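Local coordinates for protein aspartate aminotransferase (Thermotoga maritima, PDB 1O4S) that catalyses the pyridoxal-phosphate-dependent, reversible transfer of the amino group from L-aspartate to 2-oxoglutarate, giving oxaloacetate and L-glutamate, and works as a homodimer, at residues 308-313 with 327-332; 154-159 with 319-324; 42-47 with 375-380. All coordinates share one frame; numbering follows the deposited sequence.

Contact 1: 308-313 with 327-332; sequences FVVERL and FYLFFK
Leu329 is the hub of this contact, the strand residue on which three aliphatic side chains of the helical segment 308-313 converge. All of the contact is apolar. At Leu329 the first torsion (chi1 -165°) sets CG opposite the backbone N and carries both methyls toward the helix. Leu329 CD1 sits among three of its methyls, 3.9 Å from Val310 CG2 and about as far from Val309 CG1 and Leu313 CD1. Leu329 CD2 presses on Leu313 CD1 at 3.4 Å, closer than methyl groups normally pack. Val309 and Leu313, one helical turn apart, meet the leucine tip to tip, whereas Val310 crosses it at about a right angle.

The one aromatic contribution is Phe331, two residues on and so on the same side of the strand; Phe331 CD1 lies 4.3 Å from Leu313 CD1, with the methyl approaching the ring obliquely.

The short axes pass 10.4 Å apart at 18°, ordinary alpha/beta packing with the helix nearly parallel to the strand and Leu329 filling the layer between. Such a helix on the face of a sheet belongs to the small domain of fold type I pyridoxal-phosphate enzymes. Leu379 of helix 372-386 and Phe320 also cover Leu313. With every touching residue buried and no polar group in the interface, shape and exclusion of water hold helix 296-315 against an outer strand of the four-stranded sheet.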
loop_
_atom_site.group_PDB
_atom_site.type_symbol
_atom_site.label_atom_id
_atom_site.label_comp_id
_atom_site.label_asym_id
_atom_site.label_seq_id
_atom_site.Cartn_x
_atom_site.Cartn_y
_atom_site.Cartn_z
ATOM N N PHE B 308 -16.560 -24.112 -22.680
ATOM C CA PHE B 308 -18.019 -24.138 -22.652
ATOM C C PHE B 308 -18.651 -22.814 -23.049
ATOM O O PHE B 308 -19.662 -22.787 -23.741
ATOM C CB PHE B 308 -18.535 -24.520 -21.256
ATOM C CG PHE B 308 -20.027 -24.362 -21.112
ATOM C CD1 PHE B 308 -20.894 -25.275 -21.712
ATOM C CD2 PHE B 308 -20.566 -23.274 -20.427
ATOM C CE1 PHE B 308 -22.270 -25.111 -21.616
ATOM C CE2 PHE B 308 -21.939 -23.115 -20.315
ATOM C CZ PHE B 308 -22.792 -24.029 -20.916
ATOM N N VAL B 309 -18.091 -21.715 -22.574
ATOM C CA VAL B 309 -18.652 -20.406 -22.877
ATOM C C VAL B 309 -18.377 -20.046 -24.342
ATOM O O VAL B 309 -19.224 -19.460 -25.013
ATOM C CB VAL B 309 -18.150 -19.282 -21.911
ATOM C CG1 VAL B 309 -16.613 -19.132 -21.921
ATOM C CG2 VAL B 309 -18.788 -17.925 -22.283
ATOM N N VAL B 310 -17.196 -20.427 -24.820
ATOM C CA VAL B 310 -16.784 -20.182 -26.191
ATOM C C VAL B 310 -17.748 -20.906 -27.120
ATOM O O VAL B 310 -18.372 -20.268 -27.957
ATOM C CB VAL B 310 -15.291 -20.569 -26.435
ATOM C CG1 VAL B 310 -14.972 -20.716 -27.918
ATOM C CG2 VAL B 310 -14.372 -19.516 -25.804
ATOM N N GLU B 311 -17.906 -22.216 -26.950
ATOM C CA GLU B 311 -18.834 -22.977 -27.796
ATOM C C GLU B 311 -20.224 -22.352 -27.766
ATOM O O GLU B 311 -20.846 -22.152 -28.793
ATOM C CB GLU B 311 -18.929 -24.461 -27.404
ATOM C CG GLU B 311 -20.066 -25.176 -28.165
ATOM C CD GLU B 311 -19.960 -26.705 -28.239
ATOM O OE1 GLU B 311 -20.803 -27.318 -28.961
ATOM O OE2 GLU B 311 -19.057 -27.295 -27.578
ATOM N N ARG B 312 -20.709 -22.044 -26.581
ATOM C CA ARG B 312 -22.054 -21.532 -26.422
ATOM C C ARG B 312 -22.295 -20.210 -27.166
ATOM O O ARG B 312 -23.309 -20.052 -27.859
ATOM C CB ARG B 312 -22.346 -21.362 -24.943
ATOM C CG ARG B 312 -23.774 -21.199 -24.630
ATOM C CD ARG B 312 -24.617 -22.421 -24.911
ATOM N NE ARG B 312 -25.465 -22.596 -23.747
ATOM C CZ ARG B 312 -26.582 -21.915 -23.490
ATOM N NH1 ARG B 312 -27.086 -21.035 -24.349
ATOM N NH2 ARG B 312 -27.220 -22.158 -22.356
ATOM N N LEU B 313 -21.345 -19.290 -27.059
ATOM C CA LEU B 313 -21.499 -17.955 -27.621
ATOM C C LEU B 313 -21.398 -17.962 -29.139
ATOM O O LEU B 313 -22.133 -17.230 -29.788
ATOM C CB LEU B 313 -20.476 -16.980 -27.029
ATOM C CG LEU B 313 -20.833 -16.489 -25.631
ATOM C CD1 LEU B 313 -19.678 -15.704 -25.019
ATOM C CD2 LEU B 313 -22.115 -15.657 -25.633
ATOM N N PHE B 327 -9.593 -15.132 -17.370
ATOM C CA PHE B 327 -10.916 -15.728 -17.252
ATOM C C PHE B 327 -12.010 -14.791 -17.681
ATOM O O PHE B 327 -13.123 -14.798 -17.133
ATOM C CB PHE B 327 -11.163 -16.323 -15.867
ATOM C CG PHE B 327 -10.761 -15.444 -14.712
ATOM C CD1 PHE B 327 -11.581 -14.410 -14.275
ATOM C CD2 PHE B 327 -9.576 -15.685 -14.029
ATOM C CE1 PHE B 327 -11.201 -13.617 -13.192
ATOM C CE2 PHE B 327 -9.210 -14.903 -12.954
ATOM C CZ PHE B 327 -10.016 -13.873 -12.541
ATOM N N TYR B 328 -11.682 -14.031 -18.732
ATOM C CA TYR B 328 -12.586 -13.085 -19.388
ATOM C C TYR B 328 -12.864 -13.431 -20.861
ATOM O O TYR B 328 -12.049 -14.053 -21.580
ATOM C CB TYR B 328 -12.021 -11.674 -19.314
ATOM C CG TYR B 328 -11.471 -11.360 -17.967
ATOM C CD1 TYR B 328 -12.326 -11.142 -16.900
ATOM C CD2 TYR B 328 -10.098 -11.367 -17.734
ATOM C CE1 TYR B 328 -11.836 -10.896 -15.649
ATOM C CE2 TYR B 328 -9.594 -11.111 -16.484
ATOM C CZ TYR B 328 -10.480 -10.880 -15.428
ATOM O OH TYR B 328 -10.029 -10.579 -14.152
ATOM N N LEU B 329 -14.050 -13.025 -21.284
ATOM C CA LEU B 329 -14.451 -13.101 -22.659
ATOM C C LEU B 329 -15.031 -11.719 -23.014
ATOM O O LEU B 329 -15.954 -11.225 -22.353
ATOM C CB LEU B 329 -15.458 -14.241 -22.851
ATOM C CG LEU B 329 -15.648 -14.617 -24.318
ATOM C CD1 LEU B 329 -15.845 -16.115 -24.506
ATOM C CD2 LEU B 329 -16.804 -13.847 -24.916
ATOM N N PHE B 330 -14.464 -11.093 -24.047
ATOM C CA PHE B 330 -14.832 -9.731 -24.424
ATOM C C PHE B 330 -15.634 -9.771 -25.741
ATOM O O PHE B 330 -15.057 -9.840 -26.828
ATOM C CB PHE B 330 -13.548 -8.909 -24.562
ATOM C CG PHE B 330 -13.730 -7.418 -24.379
ATOM C CD1 PHE B 330 -13.294 -6.537 -25.348
ATOM C CD2 PHE B 330 -14.287 -6.904 -23.214
ATOM C CE1 PHE B 330 -13.446 -5.179 -25.176
ATOM C CE2 PHE B 330 -14.432 -5.566 -23.029
ATOM C CZ PHE B 330 -14.014 -4.691 -24.004
ATOM N N PHE B 331 -16.954 -9.743 -25.656
ATOM C CA PHE B 331 -17.750 -9.915 -26.878
ATOM C C PHE B 331 -18.418 -8.644 -27.377
ATOM O O PHE B 331 -18.494 -7.659 -26.663
ATOM C CB PHE B 331 -18.718 -11.107 -26.786
ATOM C CG PHE B 331 -19.862 -10.956 -25.790
ATOM C CD1 PHE B 331 -19.743 -11.446 -24.487
ATOM C CD2 PHE B 331 -21.089 -10.442 -26.190
ATOM C CE1 PHE B 331 -20.824 -11.380 -23.584
ATOM C CE2 PHE B 331 -22.172 -10.356 -25.295
ATOM C CZ PHE B 331 -22.042 -10.835 -23.990
ATOM N N LYS B 332 -18.859 -8.691 -28.631
ATOM C CA LYS B 332 -19.384 -7.531 -29.346
ATOM C C LYS B 332 -20.896 -7.443 -29.142
ATOM O O LYS B 332 -21.621 -8.439 -29.263
ATOM C CB LYS B 332 -19.035 -7.663 -30.828
ATOM C CG LYS B 332 -19.302 -6.428 -31.697
ATOM C CD LYS B 332 -18.062 -5.553 -31.931
ATOM C CE LYS B 332 -18.431 -4.273 -32.708
ATOM N NZ LYS B 332 -18.910 -3.167 -31.802
#

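Contact 2: 154-159 with 319-324; sequences TFMSKN and KFVEPE. With SO4 (sulfate ion), chain L.
Phe155 to Asn159 form a short 3-10 turn against the irregular chain at Lys319 to Val321; the backbones are closest at Asn159 and Val321, whose CA atoms are 5.9 Å apart. Bonds from Lys158 N to Phe155 O and from Asn159 N to Met156 O, each reaching three residues back, close the turn, and Asn159 takes the left-handed backbone conformation that asparagine tolerates well. Two amides donate hydrogen bonds to a sulfate, probably from the crystallisation liquor: Met156 N to O1 at 3.0 Å and Ser157 N to O4 at 3.2 Å. Lys360 NZ is a further donor to this ion.

Met156 and Val321 carry the contact, their side chains passing in opposite directions, with Met156 CG 3.7 Å from Val321 CG2. Met156 SD rests 3.7 Å from Phe320 CA. A bend at chi3 (69°) then places Met156 CE 4.0 Å from Lys319 CB, the two side chains meeting at about a right angle. The branched Val321 also crosses Asn159, with Val321 CG2 3.9 Å from Asn159 CA.

This surface contact joins the loop between strand 148-153 and helix 164-170 to the loop between helix 296-315 and strand 328-332. Met156 also touches Lys332 on that strand, and Val321 touches Phe160.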
loop_
_atom_site.group_PDB
_atom_site.type_symbol
_atom_site.label_atom_id
_atom_site.label_comp_id
_atom_site.label_asym_id
_atom_site.label_seq_id
_atom_site.Cartn_x
_atom_site.Cartn_y
_atom_site.Cartn_z
ATOM N N THR B 154 -6.343 -1.463 -30.083
ATOM C CA THR B 154 -6.300 -2.713 -30.832
ATOM C C THR B 154 -7.712 -3.170 -31.141
ATOM O O THR B 154 -8.674 -2.737 -30.515
ATOM C CB THR B 154 -5.535 -3.845 -30.072
ATOM O OG1 THR B 154 -6.205 -4.189 -28.855
ATOM C CG2 THR B 154 -4.146 -3.401 -29.644
ATOM N N PHE B 155 -7.817 -4.080 -32.093
ATOM C CA PHE B 155 -9.095 -4.376 -32.743
ATOM C C PHE B 155 -9.377 -5.859 -32.750
ATOM O O PHE B 155 -8.459 -6.664 -32.881
ATOM C CB PHE B 155 -9.103 -3.808 -34.182
ATOM C CG PHE B 155 -8.822 -2.331 -34.233
ATOM C CD1 PHE B 155 -9.837 -1.412 -33.985
ATOM C CD2 PHE B 155 -7.528 -1.858 -34.454
ATOM C CE1 PHE B 155 -9.578 -0.051 -33.976
ATOM C CE2 PHE B 155 -7.263 -0.497 -34.450
ATOM C CZ PHE B 155 -8.289 0.411 -34.214
ATOM N N MET B 156 -10.653 -6.201 -32.582
ATOM C CA MET B 156 -11.133 -7.569 -32.727
ATOM C C MET B 156 -10.757 -8.188 -34.074
ATOM O O MET B 156 -10.477 -9.388 -34.124
ATOM C CB MET B 156 -12.651 -7.626 -32.564
ATOM C CG MET B 156 -13.224 -9.067 -32.663
ATOM S SD MET B 156 -14.877 -9.242 -31.962
ATOM C CE MET B 156 -15.842 -8.283 -33.140
ATOM N N SER B 157 -10.728 -7.376 -35.145
ATOM C CA SER B 157 -10.369 -7.866 -36.484
ATOM C C SER B 157 -8.903 -8.288 -36.551
ATOM O O SER B 157 -8.532 -9.125 -37.385
ATOM C CB SER B 157 -10.696 -6.842 -37.597
ATOM O OG SER B 157 -10.051 -5.592 -37.400
ATOM N N LYS B 158 -8.077 -7.723 -35.675
ATOM C CA LYS B 158 -6.677 -8.120 -35.566
ATOM C C LYS B 158 -6.412 -9.007 -34.342
ATOM O O LYS B 158 -5.268 -9.140 -33.929
ATOM C CB LYS B 158 -5.777 -6.869 -35.538
ATOM C CG LYS B 158 -5.687 -6.130 -36.878
ATOM C CD LYS B 158 -4.800 -6.888 -37.884
ATOM C CE LYS B 158 -5.090 -6.469 -39.338
ATOM N NZ LYS B 158 -4.705 -5.057 -39.624
ATOM N N ASN B 159 -7.461 -9.630 -33.798
ATOM C CA ASN B 159 -7.375 -10.486 -32.613
ATOM C C ASN B 159 -6.819 -9.748 -31.389
ATOM O O ASN B 159 -6.176 -10.346 -30.518
ATOM C CB ASN B 159 -6.538 -11.756 -32.890
ATOM C CG ASN B 159 -7.094 -12.621 -34.040
ATOM O OD1 ASN B 159 -6.316 -13.167 -34.837
ATOM N ND2 ASN B 159 -8.427 -12.752 -34.126
ATOM N N LYS B 319 -20.061 -12.408 -31.451
ATOM C CA LYS B 319 -18.724 -12.181 -32.008
ATOM C C LYS B 319 -17.696 -11.828 -30.941
ATOM O O LYS B 319 -17.930 -10.970 -30.107
ATOM C CB LYS B 319 -18.764 -11.070 -33.052
ATOM C CG LYS B 319 -19.377 -11.467 -34.395
ATOM C CD LYS B 319 -19.128 -10.350 -35.430
ATOM C CE LYS B 319 -19.856 -10.597 -36.752
ATOM N NZ LYS B 319 -19.711 -9.417 -37.654
ATOM N N PHE B 320 -16.539 -12.479 -31.008
ATOM C CA PHE B 320 -15.474 -12.294 -30.024
ATOM C C PHE B 320 -14.203 -13.009 -30.488
ATOM O O PHE B 320 -14.249 -13.876 -31.361
ATOM C CB PHE B 320 -15.895 -12.858 -28.645
ATOM C CG PHE B 320 -16.189 -14.335 -28.672
ATOM C CD1 PHE B 320 -15.184 -15.261 -28.411
ATOM C CD2 PHE B 320 -17.453 -14.803 -29.033
ATOM C CE1 PHE B 320 -15.434 -16.609 -28.473
ATOM C CE2 PHE B 320 -17.717 -16.168 -29.086
ATOM C CZ PHE B 320 -16.705 -17.074 -28.801
ATOM N N VAL B 321 -13.089 -12.655 -29.856
ATOM C CA VAL B 321 -11.825 -13.364 -29.991
ATOM C C VAL B 321 -11.753 -14.426 -28.873
ATOM O O VAL B 321 -12.005 -14.140 -27.701
ATOM C CB VAL B 321 -10.628 -12.380 -29.884
ATOM C CG1 VAL B 321 -9.298 -13.096 -30.132
ATOM C CG2 VAL B 321 -10.790 -11.210 -30.887
ATOM N N GLU B 322 -11.460 -15.661 -29.255
ATOM C CA GLU B 322 -11.404 -16.766 -28.323
ATOM C C GLU B 322 -10.296 -16.470 -27.317
ATOM O O GLU B 322 -9.153 -16.302 -27.717
ATOM C CB GLU B 322 -11.123 -18.066 -29.084
ATOM C CG GLU B 322 -11.140 -19.339 -28.239
ATOM C CD GLU B 322 -10.929 -20.599 -29.081
ATOM O OE1 GLU B 322 -11.294 -20.590 -30.278
ATOM O OE2 GLU B 322 -10.392 -21.598 -28.551
ATOM N N PRO B 323 -10.614 -16.383 -26.029
ATOM C CA PRO B 323 -9.565 -16.103 -25.042
ATOM C C PRO B 323 -8.578 -17.269 -24.920
ATOM O O PRO B 323 -9.003 -18.424 -24.954
ATOM C CB PRO B 323 -10.343 -15.875 -23.729
ATOM C CG PRO B 323 -11.582 -16.567 -23.884
ATOM C CD PRO B 323 -11.938 -16.517 -25.402
ATOM N N GLU B 324 -7.285 -16.963 -24.836
ATOM C CA GLU B 324 -6.235 -17.961 -24.658
ATOM C C GLU B 324 -5.710 -17.991 -23.233
ATOM O O GLU B 324 -4.866 -18.819 -22.889
ATOM C CB GLU B 324 -5.105 -17.693 -25.654
ATOM C CG GLU B 324 -5.467 -18.123 -27.090
ATOM C CD GLU B 324 -4.288 -18.101 -28.073
ATOM O OE1 GLU B 324 -3.900 -17.018 -28.549
ATOM O OE2 GLU B 324 -3.764 -19.181 -28.409
HETATM S S SO4 L . -13.144 -3.817 -33.729
HETATM O O1 SO4 L . -12.411 -3.798 -32.456
HETATM O O2 SO4 L . -14.586 -4.026 -33.480
HETATM O O3 SO4 L . -12.956 -2.485 -34.315
HETATM O O4 SO4 L . -12.566 -4.825 -34.629
#

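Contact 3: 42-47 with 375-380; sequences DVINLT and LTEALD
The carboxylates of Asp42 and Glu377 come from opposite directions with their planes 17° apart, Asp42 OD2 lying 4.1 Å from Glu377 OE1. Such like charges would be unfavourable alone, but arginines probably offset them: Arg374 forms a salt bridge with Asp42 OD1, and Arg381 with Glu377 OE1. The same Glu377 oxygen has the methyl CD1 of Ile44 beside it at 3.3 Å, where the glutamate, bent at chi2 (-97°), crosses the isoleucine at about a right angle.

Deeper in, the contact is apolar. Ala378 faces the strand with a single methyl, and this small side chain lets the helix come near: Ala378 CA lies 6.5 Å from Ile44 CA. Ala378 CB is met by Ile44 CG2 at 3.9 Å and by Leu46 CD1 at 3.6 Å, while the other branch of Leu46, CD2, touches Leu375 CD2 at 4.2 Å.

Strand 44-45 is an outer strand of the four-stranded sheet and runs parallel to strand 350-354, to which Ile44 and Leu46 are hydrogen-bonded through Ala351. The side chain of Leu46 is about 8 Å from that of Arg365, which by similarity binds aspartate. Helix 372-386 packs at this edge of the sheet, its Leu379 reaching helix 296-315.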
loop_
_atom_site.group_PDB
_atom_site.type_symbol
_atom_site.label_atom_id
_atom_site.label_comp_id
_atom_site.label_asym_id
_atom_site.label_seq_id
_atom_site.Cartn_x
_atom_site.Cartn_y
_atom_site.Cartn_z
ATOM N N ASP B 42 -32.346 -13.198 -8.163
ATOM C CA ASP B 42 -31.336 -14.199 -8.506
ATOM C C ASP B 42 -30.368 -13.644 -9.550
ATOM O O ASP B 42 -30.439 -13.983 -10.740
ATOM C CB ASP B 42 -31.988 -15.501 -9.005
ATOM C CG ASP B 42 -30.962 -16.616 -9.235
ATOM O OD1 ASP B 42 -29.834 -16.570 -8.631
ATOM O OD2 ASP B 42 -31.205 -17.556 -10.025
ATOM N N VAL B 43 -29.466 -12.788 -9.086
ATOM C CA VAL B 43 -28.487 -12.161 -9.963
ATOM C C VAL B 43 -27.328 -13.129 -10.189
ATOM O O VAL B 43 -26.703 -13.571 -9.227
ATOM C CB VAL B 43 -27.926 -10.842 -9.350
ATOM C CG1 VAL B 43 -26.697 -10.351 -10.107
ATOM C CG2 VAL B 43 -29.015 -9.761 -9.314
ATOM N N ILE B 44 -27.062 -13.465 -11.450
ATOM C CA ILE B 44 -25.837 -14.149 -11.812
ATOM C C ILE B 44 -24.822 -13.067 -12.191
ATOM O O ILE B 44 -24.989 -12.345 -13.164
ATOM C CB ILE B 44 -26.057 -15.181 -12.949
ATOM C CG1 ILE B 44 -27.202 -16.150 -12.599
ATOM C CG2 ILE B 44 -24.773 -15.969 -13.208
ATOM C CD1 ILE B 44 -27.800 -16.847 -13.809
ATOM N N ASN B 45 -23.768 -12.968 -11.401
ATOM C CA ASN B 45 -22.822 -11.872 -11.493
ATOM C C ASN B 45 -21.574 -12.370 -12.173
ATOM O O ASN B 45 -20.771 -13.050 -11.566
ATOM C CB ASN B 45 -22.475 -11.317 -10.095
ATOM C CG ASN B 45 -21.735 -9.962 -10.166
ATOM O OD1 ASN B 45 -20.792 -9.804 -10.939
ATOM N ND2 ASN B 45 -22.203 -8.976 -9.385
ATOM N N LEU B 46 -21.420 -11.995 -13.430
ATOM C CA LEU B 46 -20.276 -12.373 -14.230
ATOM C C LEU B 46 -19.296 -11.219 -14.443
ATOM O O LEU B 46 -18.692 -11.099 -15.519
ATOM C CB LEU B 46 -20.786 -12.887 -15.567
ATOM C CG LEU B 46 -21.815 -13.988 -15.359
ATOM C CD1 LEU B 46 -22.306 -14.458 -16.699
ATOM C CD2 LEU B 46 -21.233 -15.135 -14.505
ATOM N N THR B 47 -19.118 -10.398 -13.414
ATOM C CA THR B 47 -18.167 -9.276 -13.468
ATOM C C THR B 47 -16.877 -9.494 -12.694
ATOM O O THR B 47 -16.001 -8.642 -12.751
ATOM C CB THR B 47 -18.797 -7.968 -12.926
ATOM O OG1 THR B 47 -19.128 -8.094 -11.530
ATOM C CG2 THR B 47 -20.116 -7.631 -13.653
ATOM N N LEU B 375 -23.075 -20.437 -15.346
ATOM C CA LEU B 375 -22.754 -19.969 -16.682
ATOM C C LEU B 375 -23.814 -20.408 -17.693
ATOM O O LEU B 375 -24.156 -19.658 -18.594
ATOM C CB LEU B 375 -21.383 -20.469 -17.119
ATOM C CG LEU B 375 -20.157 -19.817 -16.467
ATOM C CD1 LEU B 375 -18.942 -20.608 -16.859
ATOM C CD2 LEU B 375 -20.009 -18.387 -16.910
ATOM N N THR B 376 -24.318 -21.628 -17.535
ATOM C CA THR B 376 -25.311 -22.167 -18.439
ATOM C C THR B 376 -26.591 -21.378 -18.330
ATOM O O THR B 376 -27.212 -21.066 -19.345
ATOM C CB THR B 376 -25.615 -23.643 -18.131
ATOM O OG1 THR B 376 -24.450 -24.436 -18.350
ATOM C CG2 THR B 376 -26.615 -24.202 -19.147
ATOM N N GLU B 377 -27.005 -21.103 -17.102
ATOM C CA GLU B 377 -28.213 -20.335 -16.867
ATOM C C GLU B 377 -28.027 -18.907 -17.378
ATOM O O GLU B 377 -28.940 -18.369 -17.973
ATOM C CB GLU B 377 -28.585 -20.296 -15.375
ATOM C CG GLU B 377 -30.066 -20.546 -15.108
ATOM C CD GLU B 377 -30.911 -19.300 -14.929
ATOM O OE1 GLU B 377 -30.610 -18.599 -13.932
ATOM O OE2 GLU B 377 -31.887 -19.061 -15.733
ATOM N N ALA B 378 -26.857 -18.305 -17.147
ATOM C CA ALA B 378 -26.621 -16.927 -17.590
ATOM C C ALA B 378 -26.630 -16.853 -19.104
ATOM O O ALA B 378 -27.232 -15.951 -19.665
ATOM C CB ALA B 378 -25.308 -16.369 -17.041
ATOM N N LEU B 379 -25.987 -17.823 -19.753
ATOM C CA LEU B 379 -25.866 -17.848 -21.211
ATOM C C LEU B 379 -27.204 -18.094 -21.882
ATOM O O LEU B 379 -27.438 -17.591 -22.999
ATOM C CB LEU B 379 -24.832 -18.865 -21.664
ATOM C CG LEU B 379 -23.412 -18.338 -21.438
ATOM C CD1 LEU B 379 -22.365 -19.462 -21.411
ATOM C CD2 LEU B 379 -23.067 -17.303 -22.498
ATOM N N ASP B 380 -28.062 -18.843 -21.184
ATOM C CA ASP B 380 -29.485 -18.997 -21.512
ATOM C C ASP B 380 -30.178 -17.650 -21.530
ATOM O O ASP B 380 -30.878 -17.316 -22.486
ATOM C CB ASP B 380 -30.200 -19.848 -20.445
ATOM C CG ASP B 380 -30.198 -21.322 -20.752
ATOM O OD1 ASP B 380 -30.622 -22.122 -19.874
ATOM O OD2 ASP B 380 -29.826 -21.785 -21.849
#

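How the contacts relate
Contacts 1 and 3 lie on one four-stranded sheet, at its two outer strands, 328-332 and 44-45, with their centres about 12 Å apart. Their helices, 296-315 and 372-386, are joined by a salt bridge from Arg312 to Asp380. Contact 2, its centre about 11 Å from that of contact 1, meets it directly, Lys332 N probably bonding to Lys319 O; from contact 3 its centre is about 22 Å away, without touching. Along the chain, 42-47 comes first and 375-380 last, enclosing the rest, whereas the segments of contacts 1 and 2 alternate. Contact 2 ties the loop after strand 148-153, an outer strand of the seven-stranded sheet, to the region around the smaller sheet, which carries the probable aspartate-binding Arg365.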